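Local coordinates for Mgp-operon protein 3 (Mycoplasma pneumoniae, PDB 6RJ1) that is a surface protein that probably mediates adhesion of the bacterium to host cells, possibly by binding sugars, at residues Arg472-Trp477 with Ile654-Leu659. Numbering follows the deposited sequence.
Sequences RVPSLW and INASPL
P474 meets A656 through CD and CG of its ring, CD lying 3.8 Å from A656 CA. Proline suits the place, offering apolar ring carbons and no backbone N-H to satisfy. A656 CB comes within 4.0 Å of P474 CD, and a methyl suits backbones this close, the CA atoms of P474 and A656 being 5.7 Å apart. Farther along, L476 and I654, branched apolar side chains fitted to a buried contact, reach toward each other tip to tip, with 3.8 Å from I654 CD1 to L476 CD1. I654 sets CG1 anti to its carbonyl carbon (chi1 -60°), and the branch then extends (chi2 160°) to bring CD1 to the leucine fork.

No direct hydrogen bond joins the two loops; instead a water donates to both R472 O and A656 O, bridging two carbonyls that could not bond each other. Behind this shell, the amide of N655 donates and accepts at once: ND2 lies 2.9 Å from its acceptor L659 O, while OD1 pairs with Y229 OH. S657 OG accepts from L659 N in an ST turn, and the backbone N of A656 is hydrogen-bonded to OE1 of E167. P474 also packs on L539 of strand 538-546 and A557 of strand 549-563.

The arrangement is buried loop-to-loop packing, joining the connection before strand 477-482 to the end of strand 650-654 in another sheet, within the MgpC adhesin region of the beta-propeller clan.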
# COMPACT_ATOMS: atom_id res chain seq x y z
N ARG A 472 1.55 3.68 4.11
CA ARG A 472 1.76 2.86 5.28
C ARG A 472 0.49 2.28 5.89
O ARG A 472 0.60 1.34 6.68
CB ARG A 472 2.60 3.60 6.33
CG ARG A 472 3.76 2.73 6.80
CD ARG A 472 5.08 3.44 6.68
NE ARG A 472 5.43 4.12 7.93
CZ ARG A 472 5.39 5.43 8.09
NH1 ARG A 472 5.73 5.97 9.26
NH2 ARG A 472 5.02 6.22 7.10
N VAL A 473 -0.70 2.80 5.52
CA VAL A 473 -2.01 2.28 5.98
C VAL A 473 -2.87 2.03 4.73
O VAL A 473 -2.90 2.91 3.85
CB VAL A 473 -2.71 3.23 7.00
CG1 VAL A 473 -4.10 2.74 7.37
CG2 VAL A 473 -1.88 3.42 8.26
N PRO A 474 -3.57 0.87 4.60
CA PRO A 474 -4.41 0.64 3.41
C PRO A 474 -5.59 1.62 3.33
O PRO A 474 -6.12 2.04 4.36
CB PRO A 474 -4.88 -0.81 3.58
CG PRO A 474 -4.83 -1.06 5.04
CD PRO A 474 -3.64 -0.29 5.53
N SER A 475 -5.93 2.02 2.11
CA SER A 475 -7.02 2.96 1.84
C SER A 475 -8.07 2.29 0.96
O SER A 475 -7.73 1.62 -0.02
CB SER A 475 -6.49 4.25 1.22
OG SER A 475 -5.85 4.03 -0.03
N LEU A 476 -9.35 2.44 1.33
CA LEU A 476 -10.49 1.83 0.67
C LEU A 476 -11.15 2.73 -0.37
O LEU A 476 -12.02 2.26 -1.12
CB LEU A 476 -11.50 1.37 1.73
CG LEU A 476 -11.30 -0.03 2.34
CD1 LEU A 476 -10.04 -0.11 3.22
CD2 LEU A 476 -12.48 -0.43 3.17
N TRP A 477 -10.75 4.00 -0.43
CA TRP A 477 -11.34 4.97 -1.36
C TRP A 477 -10.35 6.04 -1.81
O TRP A 477 -9.25 6.14 -1.26
CB TRP A 477 -12.60 5.59 -0.74
CG TRP A 477 -12.36 6.19 0.61
CD1 TRP A 477 -11.76 7.39 0.88
CD2 TRP A 477 -12.70 5.61 1.88
NE1 TRP A 477 -11.72 7.60 2.24
CE2 TRP A 477 -12.29 6.52 2.88
CE3 TRP A 477 -13.34 4.43 2.26
CZ2 TRP A 477 -12.47 6.27 4.24
CZ3 TRP A 477 -13.52 4.17 3.62
CH2 TRP A 477 -13.09 5.08 4.59
N ILE A 654 -9.52 -7.25 5.50
CA ILE A 654 -8.41 -6.49 4.90
C ILE A 654 -7.19 -6.47 5.83
O ILE A 654 -7.30 -6.12 7.01
CB ILE A 654 -8.84 -5.06 4.43
CG1 ILE A 654 -9.96 -5.13 3.34
CG2 ILE A 654 -7.63 -4.24 3.94
CD1 ILE A 654 -10.76 -3.86 3.16
N ASN A 655 -6.03 -6.88 5.28
CA ASN A 655 -4.72 -6.92 5.89
C ASN A 655 -4.01 -5.60 5.63
O ASN A 655 -4.08 -5.07 4.52
CB ASN A 655 -3.91 -8.08 5.31
CG ASN A 655 -4.39 -9.43 5.77
OD1 ASN A 655 -4.91 -9.59 6.88
ND2 ASN A 655 -4.17 -10.46 4.96
N ALA A 656 -3.32 -5.07 6.64
CA ALA A 656 -2.60 -3.81 6.56
C ALA A 656 -1.21 -3.97 5.89
O ALA A 656 -0.26 -3.25 6.25
CB ALA A 656 -2.47 -3.21 7.95
N SER A 657 -1.10 -4.89 4.90
CA SER A 657 0.15 -5.23 4.20
C SER A 657 -0.10 -5.87 2.81
O SER A 657 -1.25 -6.25 2.52
CB SER A 657 0.95 -6.21 5.07
OG SER A 657 0.52 -7.55 4.87
N PRO A 658 0.94 -6.09 1.95
CA PRO A 658 0.70 -6.71 0.64
C PRO A 658 0.48 -8.24 0.67
O PRO A 658 0.39 -8.86 -0.40
CB PRO A 658 1.94 -6.32 -0.18
CG PRO A 658 2.70 -5.36 0.66
CD PRO A 658 2.36 -5.70 2.06
N LEU A 659 0.37 -8.84 1.88
CA LEU A 659 0.14 -10.28 2.03
C LEU A 659 -1.31 -10.68 2.24
O LEU A 659 -2.02 -10.06 3.04
CB LEU A 659 0.99 -10.88 3.16
CG LEU A 659 2.52 -10.85 2.99
CD1 LEU A 659 3.16 -11.79 3.97
CD2 LEU A 659 2.96 -11.19 1.58
O HOH W 1 -0.24 -0.92 7.72